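Local structure of Alp7A (Bacillus subtilis, 5EC0) at residues A[40-48]-A[159-167]; A[241-250]-A[294-302]. The protein binds ADP as a bacterial actin-like protein and probably assembles into filaments that segregate plasmid DNA. All coordinates share one frame; numbering follows the deposited sequence.

Interaction 1 (A[40-48]-A[159-167])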
loop_
_atom_site.group_PDB
_atom_site.type_symbol
_atom_site.label_atom_id
_atom_site.label_comp_id
_atom_site.label_asym_id
_atom_site.label_seq_id
_atom_site.Cartn_x
_atom_site.Cartn_y
_atom_site.Cartn_z
ATOM N N GLY A 40 10.528 -23.639 19.894
ATOM C CA GLY A 40 9.889 -23.343 21.168
ATOM C C GLY A 40 9.255 -21.956 21.200
ATOM O O GLY A 40 8.833 -21.473 22.251
ATOM N N LYS A 41 9.221 -21.306 20.038
ATOM C CA LYS A 41 8.383 -20.133 19.812
ATOM C C LYS A 41 6.946 -20.597 19.741
ATOM O O LYS A 41 6.101 -20.248 20.574
ATOM C CB LYS A 41 8.759 -19.432 18.504
ATOM C CG LYS A 41 7.721 -18.434 17.985
ATOM C CD LYS A 41 7.882 -17.100 18.695
ATOM C CE LYS A 41 6.765 -16.142 18.361
ATOM N NZ LYS A 41 5.437 -16.698 18.734
ATOM N N PHE A 42 6.714 -21.421 18.725
ATOM C CA PHE A 42 5.402 -21.900 18.345
ATOM C C PHE A 42 5.180 -23.295 18.941
ATOM O O PHE A 42 5.994 -24.194 18.735
ATOM C CB PHE A 42 5.306 -21.900 16.823
ATOM C CG PHE A 42 4.005 -22.387 16.290
ATOM C CD1 PHE A 42 2.813 -21.921 16.806
ATOM C CD2 PHE A 42 3.969 -23.281 15.240
ATOM C CE1 PHE A 42 1.608 -22.356 16.299
ATOM C CE2 PHE A 42 2.772 -23.723 14.739
ATOM C CZ PHE A 42 1.594 -23.253 15.253
ATOM N N THR A 43 4.084 -23.463 19.681
ATOM C CA THR A 43 3.887 -24.630 20.548
ATOM C C THR A 43 2.862 -25.682 20.053
ATOM O O THR A 43 3.118 -26.887 20.144
ATOM C CB THR A 43 3.484 -24.157 21.986
ATOM O OG1 THR A 43 4.656 -24.022 22.808
ATOM C CG2 THR A 43 2.538 -25.130 22.637
ATOM N N SER A 44 1.712 -25.247 19.543
ATOM C CA SER A 44 0.678 -26.195 19.122
ATOM C C SER A 44 0.474 -26.168 17.608
ATOM O O SER A 44 0.486 -25.105 17.003
ATOM C CB SER A 44 -0.648 -25.905 19.839
ATOM O OG SER A 44 -0.481 -25.711 21.240
ATOM N N ILE A 45 0.283 -27.344 17.010
ATOM C CA ILE A 45 0.104 -27.503 15.560
ATOM C C ILE A 45 -1.109 -26.747 14.997
ATOM O O ILE A 45 -2.139 -26.636 15.662
ATOM C CB ILE A 45 -0.061 -29.007 15.194
ATOM C CG1 ILE A 45 0.900 -29.881 16.007
ATOM C CG2 ILE A 45 0.116 -29.242 13.702
ATOM C CD1 ILE A 45 0.700 -31.367 15.798
ATOM N N VAL A 46 -0.994 -26.226 13.777
ATOM C CA VAL A 46 -2.174 -25.723 13.069
ATOM C C VAL A 46 -2.352 -26.507 11.768
ATOM O O VAL A 46 -1.379 -26.955 11.153
ATOM C CB VAL A 46 -2.096 -24.202 12.781
ATOM C CG1 VAL A 46 -1.609 -23.465 14.009
ATOM C CG2 VAL A 46 -1.227 -23.892 11.566
ATOM N N GLU A 47 -3.605 -26.687 11.364
ATOM C CA GLU A 47 -3.933 -27.572 10.249
ATOM C C GLU A 47 -4.640 -26.833 9.109
ATOM O O GLU A 47 -4.446 -27.151 7.934
ATOM C CB GLU A 47 -4.788 -28.732 10.766
ATOM C CG GLU A 47 -5.050 -29.835 9.771
ATOM C CD GLU A 47 -6.162 -30.763 10.229
ATOM O OE1 GLU A 47 -7.186 -30.270 10.748
ATOM O OE2 GLU A 47 -5.999 -31.992 10.084
ATOM N N ASP A 48 -5.446 -25.836 9.466
ATOM C CA ASP A 48 -6.150 -25.008 8.489
ATOM C C ASP A 48 -5.236 -23.910 7.940
ATOM O O ASP A 48 -4.804 -23.027 8.683
ATOM C CB ASP A 48 -7.401 -24.405 9.128
ATOM C CG ASP A 48 -8.262 -23.645 8.144
ATOM O OD1 ASP A 48 -7.953 -23.632 6.934
ATOM O OD2 ASP A 48 -9.272 -23.060 8.593
ATOM N N VAL A 159 8.662 -22.521 5.678
ATOM C CA VAL A 159 7.619 -22.224 6.651
ATOM C C VAL A 159 7.886 -23.105 7.858
ATOM O O VAL A 159 7.998 -24.319 7.724
ATOM C CB VAL A 159 6.205 -22.489 6.100
ATOM C CG1 VAL A 159 5.167 -22.186 7.160
ATOM C CG2 VAL A 159 5.947 -21.648 4.855
ATOM N N LEU A 160 8.016 -22.503 9.035
ATOM C CA LEU A 160 8.386 -23.281 10.217
ATOM C C LEU A 160 7.198 -23.469 11.137
ATOM O O LEU A 160 7.302 -24.112 12.174
ATOM C CB LEU A 160 9.532 -22.601 10.960
ATOM C CG LEU A 160 10.748 -22.326 10.069
ATOM C CD1 LEU A 160 11.745 -21.423 10.782
ATOM C CD2 LEU A 160 11.413 -23.633 9.620
ATOM N N THR A 161 6.064 -22.894 10.753
ATOM C CA THR A 161 4.824 -23.073 11.501
ATOM C C THR A 161 4.420 -24.559 11.502
ATOM O O THR A 161 4.170 -25.143 10.448
ATOM C CB THR A 161 3.714 -22.187 10.900
ATOM O OG1 THR A 161 4.206 -20.847 10.766
ATOM C CG2 THR A 161 2.470 -22.174 11.760
ATOM N N LEU A 162 4.399 -25.176 12.681
ATOM C CA LEU A 162 4.035 -26.590 12.818
ATOM C C LEU A 162 2.690 -26.910 12.158
ATOM O O LEU A 162 1.706 -26.199 12.363
ATOM C CB LEU A 162 3.994 -26.996 14.292
ATOM C CG LEU A 162 5.296 -27.231 15.071
ATOM C CD1 LEU A 162 6.149 -25.968 15.189
ATOM C CD2 LEU A 162 4.975 -27.787 16.456
ATOM N N GLY A 163 2.658 -27.978 11.362
ATOM C CA GLY A 163 1.483 -28.323 10.581
ATOM C C GLY A 163 1.549 -27.927 9.115
ATOM O O GLY A 163 0.868 -28.527 8.283
ATOM N N LEU A 164 2.363 -26.921 8.794
ATOM C CA LEU A 164 2.467 -26.399 7.425
ATOM C C LEU A 164 3.920 -26.213 6.987
ATOM O O LEU A 164 4.211 -25.428 6.087
ATOM C CB LEU A 164 1.725 -25.068 7.301
ATOM C CG LEU A 164 0.207 -25.131 7.465
ATOM C CD1 LEU A 164 -0.372 -23.739 7.651
ATOM C CD2 LEU A 164 -0.440 -25.837 6.275
ATOM N N GLU A 165 4.825 -26.935 7.640
ATOM C CA GLU A 165 6.247 -26.881 7.323
ATOM C C GLU A 165 6.561 -27.332 5.901
ATOM O O GLU A 165 5.974 -28.285 5.395
ATOM C CB GLU A 165 7.043 -27.749 8.300
ATOM C CG GLU A 165 6.792 -27.439 9.758
ATOM C CD GLU A 165 5.832 -28.421 10.396
ATOM O OE1 GLU A 165 4.799 -28.740 9.770
ATOM O OE2 GLU A 165 6.118 -28.880 11.521
ATOM N N LYS A 166 7.505 -26.636 5.278
ATOM C CA LYS A 166 8.086 -27.027 3.992
ATOM C C LYS A 166 9.124 -25.991 3.608
ATOM O O LYS A 166 9.101 -24.871 4.116
ATOM C CB LYS A 166 7.026 -27.135 2.882
ATOM C CG LYS A 166 6.316 -25.825 2.558
ATOM C CD LYS A 166 5.534 -25.908 1.248
ATOM C CE LYS A 166 4.318 -26.821 1.376
ATOM N NZ LYS A 166 3.551 -26.923 0.103
ATOM N N GLU A 167 10.028 -26.366 2.711
ATOM C CA GLU A 167 10.835 -25.383 1.999
ATOM C C GLU A 167 10.265 -25.160 0.594
ATOM O O GLU A 167 10.192 -26.079 -0.228
ATOM C CB GLU A 167 12.301 -25.809 1.909
ATOM C CG GLU A 167 13.207 -24.686 1.444
ATOM C CD GLU A 167 14.677 -25.063 1.473
ATOM O OE1 GLU A 167 14.992 -26.260 1.252
ATOM O OE2 GLU A 167 15.513 -24.161 1.723
#

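Interaction 2 (A[241-250]-A[294-302])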
loop_
_atom_site.group_PDB
_atom_site.type_symbol
_atom_site.label_atom_id
_atom_site.label_comp_id
_atom_site.label_asym_id
_atom_site.label_seq_id
_atom_site.Cartn_x
_atom_site.Cartn_y
_atom_site.Cartn_z
ATOM N N ALA A 241 5.710 15.564 7.115
ATOM C CA ALA A 241 5.235 15.978 8.449
ATOM C C ALA A 241 3.993 15.128 8.748
ATOM O O ALA A 241 2.861 15.602 8.640
ATOM C CB ALA A 241 4.909 17.467 8.494
ATOM N N PRO A 242 4.214 13.858 9.123
ATOM C CA PRO A 242 3.258 12.771 8.876
ATOM C C PRO A 242 1.963 12.783 9.676
ATOM O O PRO A 242 1.854 13.390 10.747
ATOM C CB PRO A 242 4.066 11.525 9.241
ATOM C CG PRO A 242 4.979 11.990 10.321
ATOM C CD PRO A 242 5.358 13.405 9.937
ATOM N N PHE A 243 0.989 12.068 9.128
ATOM C CA PHE A 243 -0.305 11.845 9.759
ATOM C C PHE A 243 -0.204 11.111 11.101
ATOM O O PHE A 243 -0.940 11.417 12.046
ATOM C CB PHE A 243 -1.192 11.052 8.798
ATOM C CG PHE A 243 -2.536 10.711 9.349
ATOM C CD1 PHE A 243 -3.467 11.704 9.605
ATOM C CD2 PHE A 243 -2.886 9.393 9.574
ATOM C CE1 PHE A 243 -4.718 11.383 10.098
ATOM C CE2 PHE A 243 -4.136 9.065 10.059
ATOM C CZ PHE A 243 -5.057 10.062 10.321
ATOM N N LEU A 244 0.702 10.141 11.181
ATOM C CA LEU A 244 0.863 9.367 12.408
ATOM C C LEU A 244 1.342 10.238 13.570
ATOM O O LEU A 244 0.939 10.032 14.718
ATOM C CB LEU A 244 1.825 8.203 12.188
ATOM C CG LEU A 244 1.209 7.073 11.366
ATOM C CD1 LEU A 244 2.256 6.056 10.993
ATOM C CD2 LEU A 244 0.078 6.416 12.141
ATOM N N ALA A 245 2.191 11.216 13.272
ATOM C CA ALA A 245 2.664 12.119 14.312
ATOM C C ALA A 245 1.499 12.970 14.784
ATOM O O ALA A 245 1.405 13.327 15.959
ATOM C CB ALA A 245 3.802 12.986 13.809
ATOM N N HIS A 246 0.594 13.273 13.862
ATOM C CA HIS A 246 -0.562 14.095 14.192
ATOM C C HIS A 246 -1.513 13.314 15.105
ATOM O O HIS A 246 -2.120 13.879 16.011
ATOM C CB HIS A 246 -1.272 14.558 12.921
ATOM C CG HIS A 246 -2.452 15.441 13.173
ATOM N ND1 HIS A 246 -2.380 16.815 13.117
ATOM C CD2 HIS A 246 -3.738 15.143 13.473
ATOM C CE1 HIS A 246 -3.571 17.329 13.375
ATOM N NE2 HIS A 246 -4.411 16.336 13.596
ATOM N N LEU A 247 -1.618 12.010 14.875
ATOM C CA LEU A 247 -2.458 11.166 15.705
ATOM C C LEU A 247 -1.860 10.968 17.105
ATOM O O LEU A 247 -2.574 10.996 18.106
ATOM C CB LEU A 247 -2.686 9.804 15.036
ATOM C CG LEU A 247 -3.641 9.754 13.834
ATOM C CD1 LEU A 247 -4.142 8.322 13.590
ATOM C CD2 LEU A 247 -4.809 10.708 14.021
ATOM N N GLU A 248 -0.551 10.771 17.176
ATOM C CA GLU A 248 0.078 10.462 18.449
ATOM C C GLU A 248 0.107 11.719 19.307
ATOM O O GLU A 248 0.077 11.643 20.537
ATOM C CB GLU A 248 1.484 9.878 18.228
ATOM C CG GLU A 248 2.378 9.769 19.469
ATOM C CD GLU A 248 1.998 8.632 20.423
ATOM O OE1 GLU A 248 0.927 8.009 20.240
ATOM O OE2 GLU A 248 2.777 8.367 21.368
ATOM N N LYS A 249 0.139 12.883 18.666
ATOM C CA LYS A 249 0.056 14.124 19.426
ATOM C C LYS A 249 -1.365 14.289 19.941
ATOM O O LYS A 249 -1.582 14.735 21.071
ATOM C CB LYS A 249 0.470 15.321 18.583
ATOM C CG LYS A 249 0.438 16.635 19.321
ATOM C CD LYS A 249 1.015 17.750 18.458
ATOM C CE LYS A 249 1.256 19.027 19.260
ATOM N NZ LYS A 249 -0.001 19.704 19.714
ATOM N N LEU A 250 -2.327 13.908 19.107
ATOM C CA LEU A 250 -3.737 13.936 19.482
ATOM C C LEU A 250 -4.017 12.972 20.629
ATOM O O LEU A 250 -4.750 13.300 21.575
ATOM C CB LEU A 250 -4.624 13.575 18.290
ATOM C CG LEU A 250 -6.106 13.433 18.651
ATOM C CD1 LEU A 250 -6.653 14.767 19.126
ATOM C CD2 LEU A 250 -6.888 12.900 17.472
ATOM N N ILE A 294 -14.151 15.162 19.018
ATOM C CA ILE A 294 -12.720 15.326 19.212
ATOM C C ILE A 294 -11.974 14.901 17.959
ATOM O O ILE A 294 -11.009 15.540 17.529
ATOM C CB ILE A 294 -12.224 14.516 20.425
ATOM C CG1 ILE A 294 -12.751 15.145 21.721
ATOM C CG2 ILE A 294 -10.692 14.413 20.431
ATOM C CD1 ILE A 294 -12.222 14.502 22.965
ATOM N N ILE A 295 -12.456 13.830 17.352
ATOM C CA ILE A 295 -11.761 13.244 16.237
ATOM C C ILE A 295 -11.992 14.012 14.922
ATOM O O ILE A 295 -11.029 14.359 14.246
ATOM C CB ILE A 295 -12.159 11.782 16.096
ATOM C CG1 ILE A 295 -11.656 11.016 17.331
ATOM C CG2 ILE A 295 -11.585 11.206 14.826
ATOM C CD1 ILE A 295 -11.929 9.546 17.320
ATOM N N LYS A 296 -13.244 14.301 14.570
ATOM C CA LYS A 296 -13.507 15.018 13.317
ATOM C C LYS A 296 -12.835 16.385 13.333
ATOM O O LYS A 296 -12.368 16.865 12.305
ATOM C CB LYS A 296 -15.010 15.168 13.051
ATOM C CG LYS A 296 -15.730 13.839 12.945
ATOM C CD LYS A 296 -16.962 13.890 12.063
ATOM C CE LYS A 296 -17.564 12.490 11.915
ATOM N NZ LYS A 296 -18.552 12.359 10.804
ATOM N N LYS A 297 -12.764 16.993 14.511
ATOM C CA LYS A 297 -12.106 18.285 14.666
ATOM C C LYS A 297 -10.611 18.157 14.378
ATOM O O LYS A 297 -10.053 18.948 13.611
ATOM C CB LYS A 297 -12.341 18.842 16.066
ATOM C CG LYS A 297 -11.691 20.189 16.333
ATOM C CD LYS A 297 -12.158 20.750 17.667
ATOM C CE LYS A 297 -11.288 21.904 18.132
ATOM N NZ LYS A 297 -11.778 22.463 19.428
ATOM N N SER A 298 -9.970 17.152 14.970
ATOM C CA SER A 298 -8.554 16.910 14.715
ATOM C C SER A 298 -8.268 16.563 13.248
ATOM O O SER A 298 -7.258 16.992 12.678
ATOM C CB SER A 298 -8.035 15.791 15.608
ATOM O OG SER A 298 -6.635 15.663 15.464
ATOM N N LEU A 299 -9.153 15.783 12.640
ATOM C CA LEU A 299 -8.973 15.407 11.247
ATOM C C LEU A 299 -9.140 16.616 10.329
ATOM O O LEU A 299 -8.497 16.696 9.283
ATOM C CB LEU A 299 -9.951 14.308 10.851
ATOM C CG LEU A 299 -9.680 12.934 11.470
ATOM C CD1 LEU A 299 -10.581 11.861 10.840
ATOM C CD2 LEU A 299 -8.203 12.553 11.336
ATOM N N LYS A 300 -10.005 17.546 10.716
ATOM C CA LYS A 300 -10.241 18.721 9.886
ATOM C C LYS A 300 -9.005 19.607 9.898
ATOM O O LYS A 300 -8.602 20.115 8.850
ATOM C CB LYS A 300 -11.466 19.504 10.353
ATOM C CG LYS A 300 -11.992 20.495 9.305
ATOM C CD LYS A 300 -13.030 21.435 9.898
ATOM C CE LYS A 300 -13.377 22.568 8.943
ATOM N NZ LYS A 300 -14.279 23.536 9.620
ATOM N N GLU A 301 -8.408 19.778 11.081
ATOM C CA GLU A 301 -7.121 20.479 11.219
ATOM C C GLU A 301 -6.077 19.927 10.258
ATOM O O GLU A 301 -5.475 20.678 9.485
ATOM C CB GLU A 301 -6.559 20.370 12.645
ATOM C CG GLU A 301 -7.362 21.038 13.741
ATOM C CD GLU A 301 -6.824 20.699 15.122
ATOM O OE1 GLU A 301 -5.612 20.390 15.229
ATOM O OE2 GLU A 301 -7.616 20.714 16.088
ATOM N N TYR A 302 -5.863 18.613 10.333
ATOM C CA TYR A 302 -4.882 17.942 9.499
ATOM C C TYR A 302 -5.191 18.150 8.015
ATOM O O TYR A 302 -4.306 18.465 7.227
ATOM C CB TYR A 302 -4.824 16.437 9.832
ATOM C CG TYR A 302 -3.741 15.709 9.064
ATOM C CD1 TYR A 302 -2.402 15.817 9.443
ATOM C CD2 TYR A 302 -4.052 14.932 7.945
ATOM C CE1 TYR A 302 -1.395 15.159 8.730
ATOM C CE2 TYR A 302 -3.058 14.276 7.226
ATOM C CZ TYR A 302 -1.728 14.398 7.625
ATOM O OH TYR A 302 -0.728 13.764 6.929
#

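Interaction 1 (A[40-48]-A[159-167])
Phe-42 brings the CD2-CE2 side of its ring up to Thr-161 and Leu-162, where the chain leaves strand 153-159. With chi1 at 179°, its CG stands opposite the backbone N, which carries the ring from a CB already directed at the other segment onto the start of the turn. Beyond CB and CG, one side of the ring does most of the touching: CD2 lies 3.5 Å from CD1 of Leu-162, and the two side chains run past each other in opposite senses. Next along, CE2 meets CG2 of Thr-161 at 3.4 Å, and the backbone N of Leu-162 sits at the ring's edge, near its plane. CZ, at the far end, is 3.8 Å from the same Thr-161 CG2; Thr-161 OG1 is hydrogen-bonded to the backbone O of Arg-55. Thr-161 to Leu-164 form a type II beta turn in the connection between the antiparallel strands 153-159 and 166-179, closed by Leu-164 N to Thr-161 O at 3.0 Å. With an alanine in place of Phe-42, Leu-162 CD1 and the Thr-161 methyl would probably lose their aromatic partner and a gap would open beside the turn. Further along the loop, Val-46 N gives a nearly straight bond (176°) to Leu-162 O, 3.0 Å away, approaching from above the carbonyl plane. Val-46 O receives a CA-H...O contact from Gly-163 CA at 3.2 Å; a CB on Gly-163 would clash with this oxygen and with Ile-45 CG2. Val-46 CG2 reaches Leu-164 CD1 at 4.0 Å, the two side chains crossing at about a right angle.

Interaction 2 (A[241-250]-A[294-302])
Ser-298 O is gripped by two donors that arrive from opposite faces of its carbonyl plane: Tyr-302 N, in the regular helical bond, and NE2 of His-246 from the facing helix. The histidine bond is 3.1 Å long and bent (136°), its acceptor tilted out of the imidazole plane. The same NE2 lies 3.0 Å from Ser-298 OG, where either atom could be the donor; NE2 thus faces both oxygens of one serine, and its N-H would probably have to be shared if it serves both. His-246 reaches them because its CG is anti to the backbone N (chi1 -178°), extending the ring across to helix 292-313. Tyr-302 CB packs over the middle of one imidazole face in a CH-pi contact, 3.8 Å from the ring centroid. In the same aromatic cluster, Phe-243 turns its edge to one face of Tyr-302, on the same side of that ring's plane as His-246, planes of the Phe-243 and Tyr-302 rings at 63°, with Phe-243 CD1 3.5 Å from Tyr-302 CE2. Phe-243 CE1 meets Leu-299 CD2 at 3.9 Å, while one face of the ring takes Leu-247 CG, toward its rim. Leu-250 CD2 packs on Ser-298 CB at 3.6 Å, and its CD1 looks to Ile-294 CG2. The segments 243-250 and 294-302 run roughly antiparallel, with axes 11.0 Å apart at closest approach. Phe-243 touches the bound ADP, and Leu-244 is tied through its backbone to ADP-binding Gly-215, so the start of helix 243-254 lines the nucleotide pocket of an actin-like ATPase fold, with helix 292-313 packed against it.

How the interactions relate
The two contacts are about 41 Å apart between centres, with nearest atoms about 24 Å apart, and follow one another along the chain: interaction 1 is complete before interaction 2 begins. Interaction 1 joins the loop ahead of strand 56-62 to a strand connection of the large mixed sheet, in the N-terminal half and away from the nucleotide. Interaction 2 pairs two helices of the C-terminal family region, which has its own five-stranded sheet, and one of them reaches the bound ADP. They share no helix, strand or sheet. As in other actin-like proteins, the nucleotide lies in a cleft between two such halves, so each contact lies wholly within one half, and of the two only interaction 2 adjoins the nucleotide.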